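Local coordinates for toxin secretion ATP-binding protein (Vibrio parahaemolyticus RIMD 2210633, PDB 3B79) that is probably an ABC exporter that couples ATP hydrolysis to transport across the membrane, represented here by its N-terminal peptidase C39-like domain, at residues 52-65 with 113-127. Residues are numbered along the deposited sequence; the frame is centred on the assembly and turned at random.
Sequences GLVAKENRAELEKI and LLEQYTGRYFLVKKQ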
ATOM      1  N   GLY A  52       3.943   8.944  11.094  1.00 15.22           N
ATOM      2  CA  GLY A  52       3.453   8.515  12.404  1.00 15.12           C
ATOM      3  C   GLY A  52       2.967   7.098  12.343  1.00 13.98           C
ATOM      4  O   GLY A  52       2.205   6.683  13.237  1.00 15.71           O
ATOM      5  N   LEU A  53       3.448   6.330  11.349  1.00 13.10           N
ATOM      6  CA  LEU A  53       3.088   4.919  11.173  1.00 13.14           C
ATOM      7  C   LEU A  53       4.325   4.027  11.331  1.00 12.98           C
ATOM      8  O   LEU A  53       5.440   4.520  11.344  1.00 14.56           O
ATOM      9  CB  LEU A  53       2.486   4.692   9.764  1.00 13.64           C
ATOM     10  CG  LEU A  53       1.183   5.463   9.446  1.00 13.83           C
ATOM     11  CD1 LEU A  53       0.917   5.393   7.965  1.00 16.54           C
ATOM     12  CD2 LEU A  53       0.032   4.931  10.284  1.00 16.63           C
ATOM     13  N   VAL A  54       4.095   2.736  11.413  1.00 13.02           N
ATOM     14  CA  VAL A  54       5.144   1.740  11.360  1.00 13.40           C
ATOM     15  C   VAL A  54       4.795   0.815  10.214  1.00 12.71           C
ATOM     16  O   VAL A  54       3.642   0.320  10.138  1.00 13.23           O
ATOM     17  CB  VAL A  54       5.184   0.890  12.615  1.00 14.35           C
ATOM     18  CG1 VAL A  54       6.381  -0.115  12.518  1.00 16.95           C
ATOM     19  CG2 VAL A  54       5.287   1.757  13.848  1.00 17.39           C
ATOM     20  N   ALA A  55       5.738   0.622   9.281  1.00 12.00           N
ATOM     21  CA  ALA A  55       5.496  -0.278   8.164  1.00 11.90           C
ATOM     22  C   ALA A  55       6.588  -1.321   8.120  1.00 12.42           C
ATOM     23  O   ALA A  55       7.782  -0.991   8.179  1.00 14.54           O
ATOM     24  CB  ALA A  55       5.462   0.490   6.836  1.00 12.36           C
ATOM     25  N   LYS A  56       6.192  -2.567   7.948  1.00 11.65           N
ATOM     26  CA  LYS A  56       7.157  -3.671   7.957  1.00 13.57           C
ATOM     27  C   LYS A  56       6.846  -4.638   6.810  1.00 11.38           C
ATOM     28  O   LYS A  56       5.692  -5.074   6.664  1.00 11.04           O
ATOM     29  CB  LYS A  56       7.067  -4.466   9.269  1.00 14.84           C
ATOM     30  CG  LYS A  56       8.067  -5.659   9.307  1.00 19.62           C
ATOM     31  CD  LYS A  56       8.070  -6.383  10.657  1.00 21.94           C
ATOM     32  CE  LYS A  56       8.318  -7.910  10.469  1.00 29.71           C
ATOM     33  NZ  LYS A  56       9.763  -8.324  10.623  1.00 34.44           N
ATOM     34  N   GLU A  57       7.855  -4.986   6.003  1.00 10.57           N
ATOM     35  CA  GLU A  57       7.640  -5.863   4.850  1.00 10.31           C
ATOM     36  C   GLU A  57       7.653  -7.312   5.296  1.00 10.05           C
ATOM     37  O   GLU A  57       8.492  -7.737   6.102  1.00 12.44           O
ATOM     38  CB  GLU A  57       8.740  -5.636   3.797  1.00 11.47           C
ATOM     39  CG  GLU A  57       8.378  -6.231   2.467  1.00 12.54           C
ATOM     40  CD  GLU A  57       9.390  -5.895   1.401  1.00 14.66           C
ATOM     41  OE1 GLU A  57      10.469  -5.354   1.749  1.00 17.94           O
ATOM     42  OE2 GLU A  57       9.075  -6.155   0.230  1.00 18.77           O
ATOM     43  N   ASN A  58       6.711  -8.072   4.752  1.00 10.18           N
ATOM     44  CA  ASN A  58       6.574  -9.507   5.025  1.00 10.71           C
ATOM     45  C   ASN A  58       6.287 -10.280   3.765  1.00  9.70           C
ATOM     46  O   ASN A  58       5.814  -9.692   2.804  1.00 11.95           O
ATOM     47  CB  ASN A  58       5.428  -9.795   6.021  1.00 13.03           C
ATOM     48  CG  ASN A  58       5.648  -9.269   7.407  1.00 16.43           C
ATOM     49  OD1 ASN A  58       4.726  -8.692   8.013  1.00 25.58           O
ATOM     50  ND2 ASN A  58       6.765  -9.527   7.970  1.00 18.27           N
ATOM     51  N   ARG A  59       6.472 -11.593   3.762  1.00 11.93           N
ATOM     52  CA  ARG A  59       6.026 -12.443   2.671  1.00 11.80           C
ATOM     53  C   ARG A  59       4.818 -13.226   3.102  1.00 12.07           C
ATOM     54  O   ARG A  59       4.800 -13.809   4.204  1.00 14.70           O
ATOM     55  CB  ARG A  59       7.109 -13.434   2.293  1.00 11.53           C
ATOM     56  CG  ARG A  59       8.229 -12.760   1.492  1.00 12.70           C
ATOM     57  CD  ARG A  59       9.129 -13.829   0.808  1.00 14.32           C
ATOM     58  NE  ARG A  59      10.075 -13.249  -0.194  1.00 16.08           N
ATOM     59  CZ  ARG A  59      11.273 -12.766   0.113  1.00 14.35           C
ATOM     60  NH1 ARG A  59      11.720 -12.839   1.371  1.00 15.28           N
ATOM     61  NH2 ARG A  59      12.061 -12.293  -0.849  1.00 16.77           N
ATOM     62  N   ALA A  60       3.797 -13.269   2.246  1.00 11.48           N
ATOM     63  CA  ALA A  60       2.645 -14.174   2.459  1.00 11.30           C
ATOM     64  C   ALA A  60       1.923 -14.340   1.144  1.00 11.43           C
ATOM     65  O   ALA A  60       1.858 -13.384   0.334  1.00 12.38           O
ATOM     66  CB  ALA A  60       1.641 -13.581   3.463  1.00 11.61           C
ATOM     67  N   GLU A  61       1.349 -15.513   0.906  0.50 10.81           N
ATOM     68  CA  GLU A  61       0.451 -15.652  -0.241  0.50 11.30           C
ATOM     69  C   GLU A  61      -0.788 -14.783   0.024  0.50 10.56           C
ATOM     70  O   GLU A  61      -1.222 -14.645   1.163  0.50 11.17           O
ATOM     71  CB  GLU A  61       0.027 -17.118  -0.445  0.50 12.17           C
ATOM     72  CG  GLU A  61       1.162 -18.081  -0.708  0.60 12.32           C
ATOM     73  CD  GLU A  61       0.741 -19.545  -0.846  0.50 16.44           C
ATOM     74  OE1 GLU A  61      -0.440 -19.895  -0.674  0.50 21.20           O
ATOM     75  OE2 GLU A  61       1.641 -20.366  -1.137  0.50 23.34           O
ATOM     76  N   LEU A  62      -1.390 -14.252  -1.039  1.00 10.68           N
ATOM     77  CA  LEU A  62      -2.470 -13.240  -0.929  1.00 10.87           C
ATOM     78  C   LEU A  62      -3.595 -13.708  -0.005  1.00 11.29           C
ATOM     79  O   LEU A  62      -4.095 -12.951   0.822  1.00 11.93           O
ATOM     80  CB  LEU A  62      -3.008 -12.926  -2.342  1.00 11.44           C
ATOM     81  CG  LEU A  62      -4.071 -11.805  -2.357  1.00 12.06           C
ATOM     82  CD1 LEU A  62      -3.481 -10.472  -1.959  1.00 14.48           C
ATOM     83  CD2 LEU A  62      -4.653 -11.737  -3.793  1.00 14.98           C
ATOM     84  N   GLU A  63      -4.008 -14.957  -0.204  1.00 11.13           N
ATOM     85  CA  GLU A  63      -5.171 -15.489   0.526  1.00 12.30           C
ATOM     86  C   GLU A  63      -4.824 -15.893   1.961  1.00 12.11           C
ATOM     87  O   GLU A  63      -5.728 -16.301   2.718  1.00 12.70           O
ATOM     88  CB  GLU A  63      -5.763 -16.673  -0.237  1.00 13.78           C
ATOM     89  CG  GLU A  63      -6.376 -16.149  -1.589  1.00 16.35           C
ATOM     90  CD  GLU A  63      -6.981 -17.240  -2.458  1.00 18.27           C
ATOM     91  OE1 GLU A  63      -7.208 -18.368  -1.974  1.00 24.28           O
ATOM     92  OE2 GLU A  63      -7.247 -16.966  -3.645  1.00 24.03           O
ATOM     93  N   LYS A  64      -3.562 -15.712   2.370  1.00 11.33           N
ATOM     94  CA  LYS A  64      -3.160 -15.940   3.756  1.00 12.24           C
ATOM     95  C   LYS A  64      -3.071 -14.653   4.567  1.00 13.04           C
ATOM     96  O   LYS A  64      -2.871 -14.704   5.788  1.00 16.23           O
ATOM     97  CB  LYS A  64      -1.825 -16.698   3.806  1.00 13.09           C
ATOM     98  CG  LYS A  64      -1.876 -18.069   3.083  1.00 19.14           C
ATOM     99  CD  LYS A  64      -2.793 -19.038   3.681  1.00 22.02           C
ATOM    100  CE  LYS A  64      -2.609 -20.455   3.203  1.00 23.58           C
ATOM    101  NZ  LYS A  64      -3.739 -20.825   2.390  1.00 26.73           N
ATOM    102  N   ILE A  65      -3.237 -13.509   3.921  1.00 12.17           N
ATOM    103  CA  ILE A  65      -3.178 -12.214   4.625  1.00 12.80           C
ATOM    104  C   ILE A  65      -4.515 -12.059   5.400  1.00 13.51           C
ATOM    105  O   ILE A  65      -5.593 -12.168   4.799  1.00 15.23           O
ATOM    106  CB  ILE A  65      -2.931 -11.031   3.619  1.00 13.56           C
ATOM    107  CG1 ILE A  65      -1.570 -11.208   2.906  1.00 12.54           C
ATOM    108  CG2 ILE A  65      -3.014  -9.696   4.376  1.00 15.39           C
ATOM    109  CD1 ILE A  65      -1.344 -10.191   1.833  1.00 14.33           C
ATOM    110  N   LEU A 113      -5.851  -9.605  -9.087  1.00 11.99           N
ATOM    111  CA  LEU A 113      -4.896  -9.235  -8.063  1.00 12.37           C
ATOM    112  C   LEU A 113      -3.884 -10.362  -7.848  1.00 12.46           C
ATOM    113  O   LEU A 113      -2.656 -10.113  -7.728  1.00 13.38           O
ATOM    114  CB  LEU A 113      -5.632  -8.896  -6.756  1.00 12.60           C
ATOM    115  CG  LEU A 113      -4.741  -8.352  -5.651  1.00 11.48           C
ATOM    116  CD1 LEU A 113      -3.931  -7.134  -6.084  1.00 13.03           C
ATOM    117  CD2 LEU A 113      -5.600  -8.030  -4.435  1.00 11.44           C
ATOM    118  N   LEU A 114      -4.345 -11.608  -7.866  1.00 12.41           N
ATOM    119  CA  LEU A 114      -3.422 -12.764  -7.705  1.00 13.68           C
ATOM    120  C   LEU A 114      -2.348 -12.729  -8.777  1.00 13.60           C
ATOM    121  O   LEU A 114      -1.186 -13.013  -8.500  1.00 14.82           O
ATOM    122  CB  LEU A 114      -4.202 -14.070  -7.799  1.00 13.60           C
ATOM    123  CG  LEU A 114      -4.987 -14.474  -6.536  1.00 15.83           C
ATOM    124  CD1 LEU A 114      -6.002 -15.612  -6.844  1.00 17.71           C
ATOM    125  CD2 LEU A 114      -4.058 -14.915  -5.408  1.00 16.38           C
ATOM    126  N   GLU A 115      -2.710 -12.399 -10.016  0.50 13.22           N
ATOM    127  CA  GLU A 115      -1.715 -12.391 -11.107  0.50 13.14           C
ATOM    128  C   GLU A 115      -0.672 -11.302 -10.997  0.50 13.16           C
ATOM    129  O   GLU A 115       0.409 -11.426 -11.582  0.50 13.23           O
ATOM    130  CB  GLU A 115      -2.388 -12.326 -12.501  0.50 13.58           C
ATOM    131  CG  GLU A 115      -1.435 -12.127 -13.728  0.50 15.61           C
ATOM    132  CD  GLU A 115      -0.493 -13.302 -14.055  0.50 20.91           C
ATOM    133  OE1 GLU A 115      -0.779 -14.462 -13.686  0.50 22.92           O
ATOM    134  OE2 GLU A 115       0.534 -13.031 -14.712  0.50 19.80           O
ATOM    135  N   GLN A 116      -0.998 -10.190 -10.339  1.00 12.72           N
ATOM    136  CA  GLN A 116      -0.009  -9.116 -10.205  1.00 12.66           C
ATOM    137  C   GLN A 116       0.744  -9.110  -8.876  1.00 11.46           C
ATOM    138  O   GLN A 116       1.724  -8.363  -8.725  1.00 12.45           O
ATOM    139  CB  GLN A 116      -0.606  -7.719 -10.447  1.00 13.63           C
ATOM    140  CG  GLN A 116      -1.261  -7.592 -11.812  1.00 15.23           C
ATOM    141  CD  GLN A 116      -0.314  -7.902 -12.953  1.00 17.28           C
ATOM    142  OE1 GLN A 116       0.874  -7.554 -12.909  1.00 18.83           O
ATOM    143  NE2 GLN A 116      -0.829  -8.619 -13.966  1.00 18.69           N
ATOM    144  N   TYR A 117       0.252  -9.835  -7.878  1.00 11.21           N
ATOM    145  CA  TYR A 117       0.834  -9.753  -6.544  1.00 11.25           C
ATOM    146  C   TYR A 117       2.154 -10.524  -6.481  1.00 12.59           C
ATOM    147  O   TYR A 117       2.233 -11.646  -6.989  1.00 14.83           O
ATOM    148  CB  TYR A 117      -0.189 -10.334  -5.553  1.00 11.51           C
ATOM    149  CG  TYR A 117       0.332 -10.432  -4.132  1.00 10.71           C
ATOM    150  CD1 TYR A 117       0.809  -9.301  -3.476  1.00 10.69           C
ATOM    151  CD2 TYR A 117       0.345 -11.650  -3.462  1.00 11.26           C
ATOM    152  CE1 TYR A 117       1.290  -9.403  -2.176  1.00 10.04           C
ATOM    153  CE2 TYR A 117       0.797 -11.728  -2.162  1.00  9.90           C
ATOM    154  CZ  TYR A 117       1.241 -10.610  -1.535  1.00  9.69           C
ATOM    155  OH  TYR A 117       1.730 -10.696  -0.234  1.00 10.50           O
ATOM    156  N   THR A 118       3.178  -9.920  -5.869  1.00 12.01           N
ATOM    157  CA  THR A 118       4.513 -10.528  -5.838  1.00 13.09           C
ATOM    158  C   THR A 118       4.713 -11.523  -4.716  1.00 12.84           C
ATOM    159  O   THR A 118       5.722 -12.241  -4.720  1.00 15.10           O
ATOM    160  CB  THR A 118       5.586  -9.447  -5.613  1.00 13.71           C
ATOM    161  OG1 THR A 118       5.374  -8.824  -4.329  1.00 13.34           O
ATOM    162  CG2 THR A 118       5.604  -8.430  -6.745  1.00 16.03           C
ATOM    163  N   GLY A 119       3.834 -11.545  -3.711  1.00 11.42           N
ATOM    164  CA  GLY A 119       4.093 -12.338  -2.513  1.00 11.29           C
ATOM    165  C   GLY A 119       4.640 -11.530  -1.354  1.00 10.02           C
ATOM    166  O   GLY A 119       4.868 -12.081  -0.272  1.00 11.02           O
ATOM    167  N   ARG A 120       4.914 -10.241  -1.578  1.00 10.12           N
ATOM    168  CA  ARG A 120       5.456  -9.359  -0.537  1.00 10.05           C
ATOM    169  C   ARG A 120       4.459  -8.246  -0.237  1.00  9.68           C
ATOM    170  O   ARG A 120       3.865  -7.668  -1.167  1.00 10.13           O
ATOM    171  CB  ARG A 120       6.775  -8.747  -1.003  1.00 10.69           C
ATOM    172  CG  ARG A 120       7.852  -9.800  -1.249  1.00 12.12           C
ATOM    173  CD  ARG A 120       9.181  -9.188  -1.734  1.00 14.40           C
ATOM    174  NE  ARG A 120       9.128  -8.466  -3.011  1.00 17.09           N
ATOM    175  CZ  ARG A 120       9.050  -8.950  -4.248  1.00 22.04           C
ATOM    176  NH1 ARG A 120       8.976 -10.277  -4.510  1.00 23.62           N
ATOM    177  NH2 ARG A 120       9.061  -8.040  -5.242  1.00 21.68           N
ATOM    178  N   TYR A 121       4.278  -7.924   1.043  1.00  9.33           N
ATOM    179  CA  TYR A 121       3.363  -6.838   1.424  1.00 10.05           C
ATOM    180  C   TYR A 121       3.924  -6.122   2.644  1.00  9.08           C
ATOM    181  O   TYR A 121       4.834  -6.641   3.300  1.00 10.40           O
ATOM    182  CB  TYR A 121       1.942  -7.409   1.723  1.00 10.52           C
ATOM    183  CG  TYR A 121       1.895  -8.155   3.047  1.00  9.99           C
ATOM    184  CD1 TYR A 121       1.433  -7.515   4.189  1.00 10.89           C
ATOM    185  CD2 TYR A 121       2.319  -9.504   3.144  1.00 11.44           C
ATOM    186  CE1 TYR A 121       1.455  -8.197   5.415  1.00 12.41           C
ATOM    187  CE2 TYR A 121       2.324 -10.166   4.359  1.00 12.61           C
ATOM    188  CZ  TYR A 121       1.891  -9.501   5.458  1.00 12.31           C
ATOM    189  OH  TYR A 121       1.918 -10.155   6.673  1.00 15.74           O
ATOM    190  N   PHE A 122       3.385  -4.937   2.946  1.00  8.65           N
ATOM    191  CA  PHE A 122       3.698  -4.219   4.183  1.00  9.48           C
ATOM    192  C   PHE A 122       2.526  -4.235   5.106  1.00  9.14           C
ATOM    193  O   PHE A 122       1.388  -3.864   4.731  1.00  9.73           O
ATOM    194  CB  PHE A 122       4.105  -2.770   3.934  1.00  9.98           C
ATOM    195  CG  PHE A 122       5.449  -2.657   3.276  1.00  9.88           C
ATOM    196  CD1 PHE A 122       6.565  -2.344   4.062  1.00 10.24           C
ATOM    197  CD2 PHE A 122       5.619  -2.811   1.894  1.00 12.39           C
ATOM    198  CE1 PHE A 122       7.816  -2.234   3.485  1.00 11.43           C
ATOM    199  CE2 PHE A 122       6.904  -2.684   1.328  1.00 12.69           C
ATOM    200  CZ  PHE A 122       7.975  -2.408   2.141  1.00 12.10           C
ATOM    201  N   LEU A 123       2.816  -4.645   6.343  0.50  9.20           N
ATOM    202  CA  LEU A 123       1.930  -4.479   7.494  0.50 10.14           C
ATOM    203  C   LEU A 123       2.101  -3.075   8.043  0.50 10.59           C
ATOM    204  O   LEU A 123       3.228  -2.712   8.407  0.50 11.19           O
ATOM    205  CB  LEU A 123       2.359  -5.457   8.604  0.50 11.18           C
ATOM    206  CG  LEU A 123       1.741  -5.193   9.989  0.50 12.76           C
ATOM    207  CD1 LEU A 123       0.226  -5.435  10.001  0.50 12.43           C
ATOM    208  CD2 LEU A 123       2.390  -6.023  11.087  0.50 14.03           C
ATOM    209  N   VAL A 124       1.017  -2.296   8.124  1.00 10.59           N
ATOM    210  CA  VAL A 124       1.124  -0.892   8.517  1.00 10.83           C
ATOM    211  C   VAL A 124       0.246  -0.678   9.731  1.00 11.57           C
ATOM    212  O   VAL A 124      -0.928  -1.120   9.735  1.00 12.66           O
ATOM    213  CB  VAL A 124       0.697   0.041   7.366  1.00 12.32           C
ATOM    214  CG1 VAL A 124       0.963   1.492   7.770  1.00 14.65           C
ATOM    215  CG2 VAL A 124       1.439  -0.246   6.084  1.00 14.16           C
ATOM    216  N   LYS A 125       0.774  -0.016  10.752  1.00 11.73           N
ATOM    217  CA  LYS A 125       0.000   0.261  11.971  1.00 12.21           C
ATOM    218  C   LYS A 125       0.453   1.623  12.491  1.00 13.42           C
ATOM    219  O   LYS A 125       1.438   2.186  12.025  1.00 13.25           O
ATOM    220  CB  LYS A 125       0.210  -0.852  13.022  1.00 12.74           C
ATOM    221  CG  LYS A 125       1.631  -0.906  13.527  1.00 14.78           C
ATOM    222  CD  LYS A 125       1.828  -2.073  14.486  1.00 17.15           C
ATOM    223  CE  LYS A 125       3.276  -2.131  14.953  1.00 20.54           C
ATOM    224  NZ  LYS A 125       3.429  -3.332  15.877  1.00 24.26           N
ATOM    225  N   LYS A 126      -0.291   2.171  13.451  0.50 14.10           N
ATOM    226  CA  LYS A 126       0.075   3.456  14.039  0.50 16.12           C
ATOM    227  C   LYS A 126       1.249   3.277  15.002  0.50 17.28           C
ATOM    228  O   LYS A 126       1.282   2.297  15.754  0.50 18.08           O
ATOM    229  CB  LYS A 126      -1.139   4.023  14.789  0.50 16.53           C
ATOM    230  CG  LYS A 126      -0.914   5.396  15.368  0.50 16.26           C
ATOM    231  CD  LYS A 126      -2.172   5.886  16.140  0.50 17.51           C
ATOM    232  CE  LYS A 126      -1.960   7.291  16.696  0.50 21.11           C
ATOM    233  NZ  LYS A 126      -1.789   8.217  15.579  0.50 22.84           N
ATOM    234  N   GLN A 127       2.186   4.238  15.016  1.00 18.89           N
ATOM    235  CA  GLN A 127       3.253   4.292  16.045  1.00 22.15           C
ATOM    236  C   GLN A 127       2.631   4.371  17.465  1.00 23.60           C
ATOM    237  O   GLN A 127       1.639   5.081  17.638  1.00 24.74           O
ATOM    238  CB  GLN A 127       4.039   5.584  15.870  1.00 24.00           C
ATOM    239  CG  GLN A 127       5.067   5.534  14.830  1.00 28.15           C
ATOM    240  CD  GLN A 127       5.865   6.851  14.725  1.00 33.71           C
ATOM    241  OE1 GLN A 127       5.856   7.683  15.641  1.00 37.13           O
ATOM    242  NE2 GLN A 127       6.517   7.057  13.585  1.00 35.34           N
TER
HETATM  243  O   HOH W   1       1.139   8.313  15.213  1.00 27.64           O
HETATM  244  O   HOH W   2       3.992  -2.537  11.013  1.00 20.79           O
HETATM  245  O   HOH W   3       9.858  -5.932  -2.252  1.00 27.39           O
HETATM  246  O   HOH W   4       8.969 -12.880  -2.803  1.00 25.33           O
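Tyr-117 turns the edge of its ring to Ala-60, and its OH gives a 2.8 Å hydrogen bond to Ala-60 O, in the carbonyl plane. Gly-119 N lies over one ring face. Leu-62 CD1 sits off-centre over the opposite face. Leu-62 has CG anti to its backbone N (chi1 -176°), and its CD2 meets Leu-114 CD2 at 3.6 Å and also touches Leu-113. This packing ties the turn after strand 53-59 to the end of helix 110-116. Ile-65 CD1 makes a CH-pi contact over one face of Tyr-121, 4.3 Å from the ring centroid. Ala-60 CB reaches Tyr-121 CE2 obliquely. With CG between the backbone N and the carbonyl carbon (chi1 74°), the Tyr-121 ring leans across the strand pair to Asn-58, CE2 lying 3.5 Å from Asn-58 CB. Strands 53-59 and 120-126 run antiparallel in the sheet of the peptidase C39-like domain, with 53-59 outermost and 120-126 next to strand 72-76. Paired backbone bonds join Val-54 with Lys-125, Lys-56 with Leu-123 and Asn-58 with Tyr-121. Glu-57 lays CB over a face of Phe-122, 3.9 Å from the ring centroid, and the carboxylate and ring planes are nearly parallel, 15° apart. Glu-57 OE2 also faces the guanidinium edge of Arg-120. Their salt bridge is long (OE2 to NE, 4.0 Å), and a water bonded to both atoms bridges them. Leu-53 CD1 packs on Val-124 CG1 at 3.9 Å, where both side chains also touch helix 7-18.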